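Local coordinates for DUF724 domain-containing protein 6-like (PDB 5ZWX) that binds a histone H3 tail carrying the H3K9me2 mark through a tandem Agenet cassette, probably linking this heterochromatin mark to DNA methylation, at residues A[19-24]-A[138-143]; A[40-43]-A[47-50]; A[56-61]-A[66-71]; A[98-103]-A[107-112]. All blocks are in the same frame, centred on the assembly; numbering follows the deposited sequence.

Contact 1. Residues A[19-24]-A[138-143]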
loop_
_atom_site.group_PDB
_atom_site.type_symbol
_atom_site.label_atom_id
_atom_site.label_comp_id
_atom_site.label_asym_id
_atom_site.label_seq_id
_atom_site.Cartn_x
_atom_site.Cartn_y
_atom_site.Cartn_z
ATOM N N ALA A 19 -9.303 6.544 -5.903
ATOM C CA ALA A 19 -8.665 5.360 -5.339
ATOM C C ALA A 19 -7.265 5.767 -4.909
ATOM O O ALA A 19 -6.618 6.559 -5.590
ATOM C CB ALA A 19 -8.616 4.237 -6.351
ATOM N N VAL A 20 -6.794 5.229 -3.787
ATOM C CA VAL A 20 -5.478 5.580 -3.259
ATOM C C VAL A 20 -4.866 4.353 -2.555
ATOM O O VAL A 20 -5.562 3.386 -2.288
ATOM C CB VAL A 20 -5.553 6.743 -2.228
ATOM C CG1 VAL A 20 -5.909 8.060 -2.905
ATOM C CG2 VAL A 20 -6.570 6.411 -1.130
ATOM N N GLU A 21 -3.568 4.435 -2.283
ATOM C CA GLU A 21 -2.912 3.539 -1.347
ATOM C C GLU A 21 -2.593 4.353 -0.097
ATOM O O GLU A 21 -2.243 5.546 -0.160
ATOM C CB GLU A 21 -1.660 2.923 -1.969
ATOM C CG GLU A 21 -1.988 2.206 -3.289
ATOM C CD GLU A 21 -0.867 1.333 -3.826
ATOM O OE1 GLU A 21 0.268 1.406 -3.315
ATOM O OE2 GLU A 21 -1.122 0.599 -4.804
ATOM N N ILE A 22 -2.731 3.694 1.046
ATOM C CA ILE A 22 -2.703 4.376 2.334
ATOM C C ILE A 22 -1.583 3.802 3.164
ATOM O O ILE A 22 -1.519 2.538 3.370
ATOM C CB ILE A 22 -4.027 4.182 3.097
ATOM C CG1 ILE A 22 -5.207 4.579 2.204
ATOM C CG2 ILE A 22 -3.966 4.871 4.480
ATOM C CD1 ILE A 22 -6.543 4.026 2.611
ATOM N N SER A 23 -0.692 4.667 3.640
ATOM C CA SER A 23 0.346 4.195 4.562
ATOM C C SER A 23 0.016 4.693 5.970
ATOM O O SER A 23 -0.714 5.643 6.133
ATOM C CB SER A 23 1.734 4.663 4.122
ATOM O OG SER A 23 1.736 6.059 3.899
ATOM N N SER A 24 0.514 4.007 6.980
ATOM C CA SER A 24 0.225 4.366 8.363
ATOM C C SER A 24 1.490 4.783 9.070
ATOM O O SER A 24 2.603 4.418 8.665
ATOM C CB SER A 24 -0.435 3.207 9.101
ATOM O OG SER A 24 -0.448 3.417 10.501
ATOM N N GLU A 138 1.718 -13.371 -5.672
ATOM C CA GLU A 138 1.483 -12.618 -4.435
ATOM C C GLU A 138 2.400 -11.402 -4.302
ATOM O O GLU A 138 2.354 -10.683 -3.289
ATOM C CB GLU A 138 1.677 -13.536 -3.207
ATOM C CG GLU A 138 0.703 -14.674 -3.170
ATOM C CD GLU A 138 0.958 -15.594 -1.948
ATOM O OE1 GLU A 138 1.896 -16.421 -2.011
ATOM O OE2 GLU A 138 0.214 -15.465 -0.945
ATOM N N LEU A 139 3.247 -11.178 -5.309
ATOM C CA LEU A 139 4.228 -10.092 -5.217
ATOM C C LEU A 139 4.008 -9.056 -6.311
ATOM O O LEU A 139 3.490 -9.384 -7.377
ATOM C CB LEU A 139 5.648 -10.618 -5.342
ATOM C CG LEU A 139 6.058 -11.761 -4.404
ATOM C CD1 LEU A 139 7.460 -12.113 -4.796
ATOM C CD2 LEU A 139 6.001 -11.274 -2.957
ATOM N N ARG A 140 4.410 -7.816 -6.034
ATOM C CA ARG A 140 4.529 -6.811 -7.095
ATOM C C ARG A 140 5.889 -6.100 -6.973
ATOM O O ARG A 140 6.438 -5.991 -5.905
ATOM C CB ARG A 140 3.370 -5.808 -7.012
ATOM C CG ARG A 140 3.394 -4.936 -5.758
ATOM C CD ARG A 140 2.149 -3.972 -5.672
ATOM N NE ARG A 140 2.238 -3.038 -4.534
ATOM C CZ ARG A 140 1.356 -2.061 -4.278
ATOM N NH1 ARG A 140 0.275 -1.899 -5.049
ATOM N NH2 ARG A 140 1.545 -1.248 -3.233
ATOM N N PHE A 141 6.428 -5.575 -8.061
ATOM C CA PHE A 141 7.679 -4.844 -7.947
ATOM C C PHE A 141 7.365 -3.569 -7.222
ATOM O O PHE A 141 6.323 -2.969 -7.471
ATOM C CB PHE A 141 8.310 -4.594 -9.330
ATOM C CG PHE A 141 8.867 -5.835 -9.931
ATOM C CD1 PHE A 141 10.050 -6.363 -9.452
ATOM C CD2 PHE A 141 8.200 -6.499 -10.951
ATOM C CE1 PHE A 141 10.576 -7.535 -9.992
ATOM C CE2 PHE A 141 8.721 -7.650 -11.505
ATOM C CZ PHE A 141 9.911 -8.175 -11.020
ATOM N N HIS A 142 8.227 -3.208 -6.276
ATOM C CA HIS A 142 8.010 -2.026 -5.453
ATOM C C HIS A 142 8.254 -0.756 -6.263
ATOM O O HIS A 142 9.187 -0.713 -7.055
ATOM C CB HIS A 142 8.940 -2.025 -4.245
ATOM C CG HIS A 142 8.688 -0.892 -3.310
ATOM N ND1 HIS A 142 7.641 -0.886 -2.409
ATOM C CD2 HIS A 142 9.287 0.320 -3.187
ATOM C CE1 HIS A 142 7.638 0.250 -1.741
ATOM N NE2 HIS A 142 8.627 1.008 -2.200
ATOM N N ARG A 143 7.417 0.247 -6.053
ATOM C CA ARG A 143 7.606 1.565 -6.676
ATOM C C ARG A 143 7.402 2.648 -5.640
ATOM O O ARG A 143 6.721 2.413 -4.630
ATOM C CB ARG A 143 6.637 1.775 -7.843
ATOM C CG ARG A 143 6.814 0.812 -9.004
ATOM C CD ARG A 143 6.765 1.564 -10.351
ATOM N NE ARG A 143 6.308 0.679 -11.419
ATOM C CZ ARG A 143 6.165 1.030 -12.690
ATOM N NH1 ARG A 143 6.443 2.268 -13.086
ATOM N NH2 ARG A 143 5.737 0.133 -13.568
#

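Contact 2. Residues A[40-43]-A[47-50]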
loop_
_atom_site.group_PDB
_atom_site.type_symbol
_atom_site.label_atom_id
_atom_site.label_comp_id
_atom_site.label_asym_id
_atom_site.label_seq_id
_atom_site.Cartn_x
_atom_site.Cartn_y
_atom_site.Cartn_z
ATOM N N ALA A 40 -13.135 12.451 1.751
ATOM C CA ALA A 40 -13.189 13.905 1.843
ATOM C C ALA A 40 -11.792 14.506 1.817
ATOM O O ALA A 40 -10.831 13.882 2.298
ATOM C CB ALA A 40 -13.932 14.331 3.107
ATOM N N VAL A 41 -11.682 15.717 1.257
ATOM C CA VAL A 41 -10.402 16.414 1.225
ATOM C C VAL A 41 -10.559 17.841 1.743
ATOM O O VAL A 41 -11.673 18.340 1.840
ATOM C CB VAL A 41 -9.790 16.453 -0.200
ATOM C CG1 VAL A 41 -9.611 15.028 -0.768
ATOM C CG2 VAL A 41 -10.615 17.348 -1.111
ATOM N N PRO A 42 -9.449 18.482 2.127
ATOM C CA PRO A 42 -9.578 19.900 2.485
ATOM C C PRO A 42 -10.022 20.683 1.267
ATOM O O PRO A 42 -9.451 20.533 0.187
ATOM C CB PRO A 42 -8.164 20.295 2.918
ATOM C CG PRO A 42 -7.547 18.995 3.368
ATOM C CD PRO A 42 -8.119 17.944 2.452
ATOM N N SER A 43 -11.062 21.476 1.434
ATOM C CA SER A 43 -11.498 22.361 0.366
ATOM C C SER A 43 -10.699 23.667 0.452
ATOM O O SER A 43 -9.953 23.869 1.402
ATOM C CB SER A 43 -12.999 22.594 0.478
ATOM O OG SER A 43 -13.375 22.820 1.827
ATOM N N THR A 47 -11.167 24.019 7.324
ATOM C CA THR A 47 -10.647 24.088 8.688
ATOM C C THR A 47 -9.640 22.975 8.977
ATOM O O THR A 47 -9.042 22.943 10.052
ATOM C CB THR A 47 -11.774 23.979 9.747
ATOM O OG1 THR A 47 -12.417 22.698 9.634
ATOM C CG2 THR A 47 -12.798 25.089 9.565
ATOM N N THR A 48 -9.466 22.047 8.042
ATOM C CA THR A 48 -8.487 20.993 8.242
ATOM C C THR A 48 -7.447 20.988 7.130
ATOM O O THR A 48 -7.617 21.635 6.089
ATOM C CB THR A 48 -9.152 19.585 8.326
ATOM O OG1 THR A 48 -8.178 18.625 8.736
ATOM C CG2 THR A 48 -9.733 19.147 6.976
ATOM N N THR A 49 -6.359 20.267 7.363
ATOM C CA THR A 49 -5.376 20.012 6.322
ATOM C C THR A 49 -5.412 18.509 6.007
ATOM O O THR A 49 -4.690 18.011 5.152
ATOM C CB THR A 49 -3.963 20.437 6.765
ATOM O OG1 THR A 49 -3.618 19.752 7.978
ATOM C CG2 THR A 49 -3.909 21.944 7.022
ATOM N N LYS A 50 -6.288 17.798 6.692
ATOM C CA LYS A 50 -6.326 16.347 6.562
ATOM C C LYS A 50 -7.395 15.824 5.597
ATOM O O LYS A 50 -8.309 16.542 5.216
ATOM C CB LYS A 50 -6.509 15.740 7.948
ATOM C CG LYS A 50 -5.282 15.958 8.813
ATOM C CD LYS A 50 -5.521 15.605 10.259
ATOM C CE LYS A 50 -4.258 15.850 11.068
ATOM N NZ LYS A 50 -3.722 17.221 10.827
#

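Contact 3. Residues A[56-61]-A[66-71]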
loop_
_atom_site.group_PDB
_atom_site.type_symbol
_atom_site.label_atom_id
_atom_site.label_comp_id
_atom_site.label_asym_id
_atom_site.label_seq_id
_atom_site.Cartn_x
_atom_site.Cartn_y
_atom_site.Cartn_z
ATOM N N THR A 56 -10.483 -0.376 1.703
ATOM C CA THR A 56 -11.176 -1.369 0.900
ATOM C C THR A 56 -11.214 -2.718 1.618
ATOM O O THR A 56 -12.190 -3.459 1.496
ATOM C CB THR A 56 -10.501 -1.547 -0.478
ATOM O OG1 THR A 56 -10.527 -0.301 -1.181
ATOM C CG2 THR A 56 -11.228 -2.598 -1.315
ATOM N N THR A 57 -10.161 -3.044 2.367
ATOM C CA THR A 57 -10.065 -4.406 2.946
ATOM C C THR A 57 -9.956 -4.453 4.477
ATOM O O THR A 57 -9.835 -5.534 5.063
ATOM C CB THR A 57 -8.853 -5.158 2.390
ATOM O OG1 THR A 57 -7.658 -4.540 2.887
ATOM C CG2 THR A 57 -8.840 -5.146 0.858
ATOM N N LEU A 58 -9.965 -3.292 5.127
ATOM C CA LEU A 58 -9.979 -3.236 6.590
ATOM C C LEU A 58 -11.324 -2.712 7.045
ATOM O O LEU A 58 -11.875 -1.788 6.438
ATOM C CB LEU A 58 -8.859 -2.337 7.139
ATOM C CG LEU A 58 -7.398 -2.728 6.904
ATOM C CD1 LEU A 58 -6.486 -1.734 7.614
ATOM C CD2 LEU A 58 -7.139 -4.148 7.372
ATOM N N PHE A 59 -11.826 -3.279 8.131
ATOM C CA PHE A 59 -13.159 -2.995 8.655
ATOM C C PHE A 59 -13.068 -2.543 10.114
ATOM O O PHE A 59 -12.091 -2.848 10.808
ATOM C CB PHE A 59 -14.051 -4.246 8.517
ATOM C CG PHE A 59 -14.296 -4.639 7.091
ATOM C CD1 PHE A 59 -13.306 -5.274 6.348
ATOM C CD2 PHE A 59 -15.494 -4.333 6.475
ATOM C CE1 PHE A 59 -13.518 -5.597 5.020
ATOM C CE2 PHE A 59 -15.715 -4.663 5.146
ATOM C CZ PHE A 59 -14.727 -5.285 4.420
ATOM N N PHE A 60 -14.078 -1.810 10.569
ATOM C CA PHE A 60 -14.150 -1.374 11.962
ATOM C C PHE A 60 -14.296 -2.568 12.875
ATOM O O PHE A 60 -13.684 -2.634 13.940
ATOM C CB PHE A 60 -15.324 -0.410 12.180
ATOM C CG PHE A 60 -14.939 1.041 12.102
ATOM C CD1 PHE A 60 -14.308 1.665 13.171
ATOM C CD2 PHE A 60 -15.211 1.789 10.959
ATOM C CE1 PHE A 60 -13.949 3.011 13.097
ATOM C CE2 PHE A 60 -14.854 3.135 10.880
ATOM C CZ PHE A 60 -14.224 3.742 11.950
ATOM N N ASP A 61 -15.091 -3.523 12.407
ATOM C CA ASP A 61 -15.524 -4.689 13.167
ATOM C C ASP A 61 -15.142 -5.992 12.473
ATOM O O ASP A 61 -15.153 -6.067 11.247
ATOM C CB ASP A 61 -17.038 -4.632 13.337
ATOM C CG ASP A 61 -17.758 -4.492 12.000
ATOM O OD1 ASP A 61 -18.676 -5.285 11.716
ATOM O OD2 ASP A 61 -17.390 -3.591 11.215
ATOM N N LYS A 66 -18.910 -2.568 8.543
ATOM C CA LYS A 66 -18.499 -1.219 8.134
ATOM C C LYS A 66 -17.015 -1.132 7.774
ATOM O O LYS A 66 -16.152 -1.435 8.598
ATOM C CB LYS A 66 -18.809 -0.212 9.250
ATOM C CG LYS A 66 -18.888 -0.826 10.650
ATOM C CD LYS A 66 -19.051 0.236 11.736
ATOM C CE LYS A 66 -18.919 -0.370 13.134
ATOM N NZ LYS A 66 -20.195 -0.970 13.612
ATOM N N ARG A 67 -16.709 -0.712 6.550
ATOM C CA ARG A 67 -15.317 -0.516 6.178
ATOM C C ARG A 67 -14.702 0.571 7.048
ATOM O O ARG A 67 -15.368 1.540 7.408
ATOM C CB ARG A 67 -15.190 -0.172 4.698
ATOM C CG ARG A 67 -15.528 -1.339 3.807
ATOM C CD ARG A 67 -15.247 -1.055 2.350
ATOM N NE ARG A 67 -15.435 -2.259 1.550
ATOM C CZ ARG A 67 -15.331 -2.314 0.227
ATOM N NH1 ARG A 67 -15.036 -1.220 -0.470
ATOM N NH2 ARG A 67 -15.524 -3.468 -0.400
ATOM N N LEU A 68 -13.445 0.384 7.418
ATOM C CA LEU A 68 -12.771 1.318 8.305
ATOM C C LEU A 68 -12.616 2.678 7.618
ATOM O O LEU A 68 -12.248 2.748 6.449
ATOM C CB LEU A 68 -11.398 0.775 8.711
ATOM C CG LEU A 68 -10.554 1.703 9.585
ATOM C CD1 LEU A 68 -11.264 1.965 10.905
ATOM C CD2 LEU A 68 -9.148 1.150 9.807
ATOM N N ARG A 69 -12.903 3.750 8.343
ATOM C CA ARG A 69 -12.598 5.091 7.831
ATOM C C ARG A 69 -11.643 5.771 8.796
ATOM O O ARG A 69 -11.737 5.577 10.014
ATOM C CB ARG A 69 -13.874 5.911 7.664
ATOM C CG ARG A 69 -14.805 5.402 6.578
ATOM C CD ARG A 69 -16.012 6.321 6.449
ATOM N NE ARG A 69 -16.763 6.096 5.218
ATOM C CZ ARG A 69 -17.613 6.977 4.700
ATOM N NH1 ARG A 69 -17.811 8.145 5.304
ATOM N NH2 ARG A 69 -18.252 6.701 3.570
ATOM N N GLU A 70 -10.723 6.557 8.252
ATOM C CA GLU A 70 -9.731 7.262 9.059
ATOM C C GLU A 70 -9.466 8.639 8.492
ATOM O O GLU A 70 -9.496 8.807 7.280
ATOM C CB GLU A 70 -8.417 6.499 9.108
ATOM C CG GLU A 70 -8.408 5.418 10.160
ATOM C CD GLU A 70 -7.069 4.765 10.310
ATOM O OE1 GLU A 70 -6.202 4.995 9.444
ATOM O OE2 GLU A 70 -6.886 4.022 11.303
ATOM N N VAL A 71 -9.204 9.604 9.372
ATOM C CA VAL A 71 -8.684 10.924 8.965
ATOM C C VAL A 71 -7.155 10.802 8.942
ATOM O O VAL A 71 -6.550 10.387 9.926
ATOM C CB VAL A 71 -9.150 12.020 9.933
ATOM C CG1 VAL A 71 -8.530 13.384 9.571
ATOM C CG2 VAL A 71 -10.682 12.115 9.921
#

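Contact 4. Residues A[98-103]-A[107-112]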
loop_
_atom_site.group_PDB
_atom_site.type_symbol
_atom_site.label_atom_id
_atom_site.label_comp_id
_atom_site.label_asym_id
_atom_site.label_seq_id
_atom_site.Cartn_x
_atom_site.Cartn_y
_atom_site.Cartn_z
ATOM N N ASP A 98 13.384 -5.382 -4.814
ATOM C CA ASP A 98 12.465 -4.790 -3.846
ATOM C C ASP A 98 11.049 -5.064 -4.304
ATOM O O ASP A 98 10.689 -4.724 -5.427
ATOM C CB ASP A 98 12.691 -3.281 -3.709
ATOM C CG ASP A 98 13.901 -2.961 -2.857
ATOM O OD1 ASP A 98 14.386 -3.875 -2.146
ATOM O OD2 ASP A 98 14.373 -1.811 -2.903
ATOM N N VAL A 99 10.271 -5.723 -3.452
ATOM C CA VAL A 99 8.920 -6.131 -3.814
ATOM C C VAL A 99 7.948 -5.725 -2.719
ATOM O O VAL A 99 8.363 -5.402 -1.607
ATOM C CB VAL A 99 8.813 -7.666 -4.040
ATOM C CG1 VAL A 99 9.646 -8.079 -5.287
ATOM C CG2 VAL A 99 9.258 -8.439 -2.783
ATOM N N ASP A 100 6.660 -5.702 -3.036
ATOM C CA ASP A 100 5.642 -5.735 -1.985
ATOM C C ASP A 100 4.965 -7.091 -2.074
ATOM O O ASP A 100 4.697 -7.580 -3.169
ATOM C CB ASP A 100 4.582 -4.646 -2.128
ATOM C CG ASP A 100 5.165 -3.263 -2.293
ATOM O OD1 ASP A 100 6.261 -2.985 -1.750
ATOM O OD2 ASP A 100 4.507 -2.451 -2.991
ATOM N N ALA A 101 4.678 -7.685 -0.911
ATOM C CA ALA A 101 3.965 -8.951 -0.819
ATOM C C ALA A 101 2.548 -8.733 -0.288
ATOM O O ALA A 101 2.344 -7.973 0.670
ATOM C CB ALA A 101 4.723 -9.919 0.098
ATOM N N PHE A 102 1.569 -9.370 -0.909
ATOM C CA PHE A 102 0.203 -9.261 -0.413
ATOM C C PHE A 102 -0.021 -10.151 0.795
ATOM O O PHE A 102 0.065 -11.389 0.705
ATOM C CB PHE A 102 -0.805 -9.603 -1.484
ATOM C CG PHE A 102 -2.165 -9.036 -1.221
ATOM C CD1 PHE A 102 -2.373 -7.647 -1.252
ATOM C CD2 PHE A 102 -3.237 -9.871 -0.956
ATOM C CE1 PHE A 102 -3.636 -7.120 -1.015
ATOM C CE2 PHE A 102 -4.502 -9.345 -0.720
ATOM C CZ PHE A 102 -4.699 -7.966 -0.759
ATOM N N TYR A 103 -0.327 -9.536 1.933
ATOM C CA TYR A 103 -0.325 -10.313 3.211
ATOM C C TYR A 103 -1.280 -9.587 4.142
ATOM O O TYR A 103 -1.292 -8.329 4.139
ATOM C CB TYR A 103 1.093 -10.330 3.764
ATOM C CG TYR A 103 1.322 -11.187 4.975
ATOM C CD1 TYR A 103 1.158 -10.668 6.255
ATOM C CD2 TYR A 103 1.767 -12.499 4.824
ATOM C CE1 TYR A 103 1.382 -11.498 7.385
ATOM C CE2 TYR A 103 1.996 -13.303 5.898
ATOM C CZ TYR A 103 1.810 -12.800 7.177
ATOM O OH TYR A 103 2.075 -13.632 8.216
ATOM N N TRP A 107 -0.423 -4.590 1.087
ATOM C CA TRP A 107 0.891 -4.786 0.478
ATOM C C TRP A 107 2.019 -4.387 1.420
ATOM O O TRP A 107 2.048 -3.267 1.922
ATOM C CB TRP A 107 1.001 -3.969 -0.829
ATOM C CG TRP A 107 0.087 -4.481 -1.918
ATOM C CD1 TRP A 107 -1.148 -4.001 -2.252
ATOM C CD2 TRP A 107 0.351 -5.564 -2.822
ATOM N NE1 TRP A 107 -1.661 -4.709 -3.311
ATOM C CE2 TRP A 107 -0.765 -5.677 -3.679
ATOM C CE3 TRP A 107 1.420 -6.464 -2.974
ATOM C CZ2 TRP A 107 -0.847 -6.644 -4.690
ATOM C CZ3 TRP A 107 1.342 -7.415 -3.981
ATOM C CH2 TRP A 107 0.214 -7.503 -4.822
ATOM N N TRP A 108 2.977 -5.288 1.631
ATOM C CA TRP A 108 4.068 -5.030 2.576
ATOM C C TRP A 108 5.400 -5.087 1.854
ATOM O O TRP A 108 5.710 -6.082 1.186
ATOM C CB TRP A 108 4.047 -6.082 3.735
ATOM C CG TRP A 108 2.779 -6.040 4.523
ATOM C CD1 TRP A 108 1.564 -6.532 4.142
ATOM C CD2 TRP A 108 2.584 -5.437 5.833
ATOM N NE1 TRP A 108 0.633 -6.286 5.141
ATOM C CE2 TRP A 108 1.231 -5.604 6.170
ATOM C CE3 TRP A 108 3.425 -4.767 6.726
ATOM C CZ2 TRP A 108 0.694 -5.134 7.388
ATOM C CZ3 TRP A 108 2.899 -4.310 7.942
ATOM C CH2 TRP A 108 1.543 -4.498 8.250
ATOM N N GLU A 109 6.194 -4.035 1.983
ATOM C CA GLU A 109 7.484 -3.966 1.295
ATOM C C GLU A 109 8.522 -4.910 1.916
ATOM O O GLU A 109 8.740 -4.883 3.123
ATOM C CB GLU A 109 8.036 -2.545 1.342
ATOM C CG GLU A 109 9.422 -2.433 0.784
ATOM C CD GLU A 109 9.835 -0.983 0.571
ATOM O OE1 GLU A 109 9.199 -0.091 1.184
ATOM O OE2 GLU A 109 10.779 -0.750 -0.217
ATOM N N GLY A 110 9.218 -5.668 1.078
ATOM C CA GLY A 110 10.344 -6.482 1.506
ATOM C C GLY A 110 11.344 -6.696 0.380
ATOM O O GLY A 110 11.224 -6.097 -0.699
ATOM N N THR A 111 12.334 -7.553 0.633
ATOM C CA THR A 111 13.407 -7.834 -0.326
ATOM C C THR A 111 13.509 -9.322 -0.598
ATOM O O THR A 111 13.548 -10.106 0.347
ATOM C CB THR A 111 14.778 -7.355 0.205
ATOM O OG1 THR A 111 14.760 -5.932 0.371
ATOM C CG2 THR A 111 15.880 -7.737 -0.767
ATOM N N VAL A 112 13.592 -9.717 -1.858
ATOM C CA VAL A 112 13.710 -11.145 -2.197
ATOM C C VAL A 112 15.100 -11.624 -1.824
ATOM O O VAL A 112 16.089 -11.045 -2.246
ATOM C CB VAL A 112 13.426 -11.389 -3.697
ATOM C CG1 VAL A 112 13.614 -12.907 -4.109
ATOM C CG2 VAL A 112 12.038 -10.886 -4.052
#

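Contact 1. Residues A[19-24]-A[138-143]
Glu21 lays its carboxylate against the outer end of the Arg140 guanidinium, the two side chains reaching for each other from opposite directions; they are the only residues of 19-24 and 138-143 that touch, and the closest CA atoms, those of Glu21 and Arg143, are still 12.0 Å apart. Arg140 grips end-on with two nitrogens: NH1 gives a hydrogen bond to Glu21 OE2 at 2.9 Å, and NH2 gives one to Glu21 OE1, also 2.9 Å. The carboxylate and guanidinium planes are only 17° apart, but stepped: NH1 meets OE2 on the syn side yet well out of the carboxylate plane, and NH2 meets OE1 from above that plane. Arg140 spans the distance by running extended from CG to NE after a first torsion of 66° that sets CG between the backbone N and the carbonyl carbon. Its NE forms a salt bridge with Asp100, and Trp107 adds a cation-pi contact, while Glu21 is shared with Arg78 and the backbone N of Ala81. The bridge thus ties strand 19-22 of the Agenet domain to strand 139-146. With two acids round the guanidinium and a second arginine at the buried glutamate, both charges are probably well compensated.

Contact 2. Residues A[40-43]-A[47-50]
Pro42 turns its ring toward the backbone of 48-50, and nearly all of the contact is this ring lying against peptide groups instead of side chain against side chain. CB lies 3.5 Å from Thr48 O, while CG and CD both close on Lys50 O, CD at 3.1 Å; CG also lies against the carbonyl carbon of Thr49. The side chains opposite mostly turn elsewhere. Thr49 and Lys50 both set out away from the proline, and Thr48 brings its methyl CG2 to 4.2 Å from Pro42 CG, at the margin of the ring. With chi1 at -171°, Thr48 OG1 stands opposite its own backbone N, where it accepts a hydrogen bond of 2.9 Å from Lys50 N; this ST turn fixes the bend of the chain that faces the ring. No hydrogen bond crosses between 40-43 and 47-50, which form the two arms of the loop joining strands 32-40 and 51-55 at the surface of the Agenet domain. Ile8 and Cys51 also pack on Pro42. With alanine in place of Pro42 the CG and CD contacts go, which is likely to leave Lys50 O without its ring neighbour and the two arms freer to shift. Ring carbons beside carbonyl oxygens imply van der Waals and weakly polar contact, with the proline lacking an N-H to offer its neighbours.

Contact 3. Residues A[56-61]-A[66-71]
Phe60 and Leu68 make the clearest apolar contact between 56-61 and 66-71: methyl CD1 of Leu68 sits over the centre of the Phe60 ring, 3.5 Å from its centroid and 9° off the normal, a CH-pi contact. The two side chains cross at about a right angle. Leu68 reaches this face because its CG is anti to the backbone N (chi1 177°). Phe59 and Arg67 instead run side by side, pointing the same way, with Phe59 CE2 3.6 Å from Arg67 CG and the ring plane steeply inclined to the guanidinium. Thr56 O lies over one face of that guanidinium without being hydrogen-bonded to it.

Two backbone bonds flank the antiparallel non-hydrogen-bonded pair Phe59-Arg67: Leu68 N gives to Leu58 O at 2.9 Å, and Phe60 N to Lys66 O at 2.9 Å, the latter almost straight along the carbonyl direction. This short pairing joins strand 58-59 to strand 67-72 in the SH3-like Agenet domain, just past a corner at Thr56 and Thr57, and it borders the histone peptide. Phe59 hydrogen-bonds the peptide through its backbone, and Glu70 OE2 forms a salt bridge with a basic side chain of the bound peptide.

Asp61 supplies the polar side-chain contacts. Its OD2 accepts from the backbone N of Lys66 at 3.2 Å through the syn lone pair, and lies 3.2 Å from Lys66 CG. The lysine ammonium stays beyond salt-bridge range of OD2, whereas Asp61 OD1 has a salt bridge to Arg65.

Contact 4. Residues A[98-103]-A[107-112]
Trp107 carries Phe102 on one face of its indole: Phe102 CD1 stands over the ring, 3.5 Å from Trp107 CE2, an edge-to-face pair with planes 60° apart. A chi1 of -158° carries the phenyl away from the Phe102 backbone N, bringing CD1 over the indole. Phe102 CB adds a CH-pi contact over the six-membered ring of the same indole, and Asp100 O lies near its plane at the edge, 3.5 Å from Trp107 CZ3. The Trp108 indole meets the neighbouring strand by its edge: NE1 gives a weak hydrogen bond to Tyr103 O at 3.0 Å, with Ala101 O also near the ring plane. Trp108 and Tyr103 both pack on a modified side chain of the bound peptide. A leucine in place of Trp107 would probably deprive Phe102 of its aromatic face and Arg140 of its cation-pi partner, setting the phenyl ring freer to turn.

Between the strands, Val99 and Gly110 exchange two backbone bonds, Val99 N to Gly110 O at 2.9 Å and Gly110 N to Val99 O at 2.8 Å. Ala101 and Trp108 do the same, Ala101 N reaching Trp108 O at 2.8 Å. Val99, on the face of Ala101 and Trp108, touches Val112 CG2 with CG1 at 3.9 Å. The other face bears Phe102 and Trp107 together with Glu109 and Asp100, whose carboxylate is held by Arg140 and His142. This regular antiparallel register, with alternating faces and strands crossing at 143°, is that of a twisted beta hairpin, here strands 98-103 and 106-116 of the tandem Agenet cassette.

How the contacts relate
Contacts 1 and 4 adjoin, their centres 9 Å apart: Asp100 of contact 4 holds both Arg140 and His142 of contact 1, through OD2 to Arg140 NE at 2.8 Å and through OD1 to His142 ND1 at 2.6 Å, the latter a probable hydrogen bond. Asp100 thereby helps to place the arginine that reaches strand 19-22. Contacts 2 and 3 lie within the Agenet domain, centres 19 Å apart, and meet where Lys50 CB packs on Val71 CG1. Contacts 2 and 4 sit on opposite sides of the chain's centre, about 31 Å between centres. The H3 peptide touches contacts 3 and 4, whose centres are about 22 Å apart, and also Ser24 in contact 1.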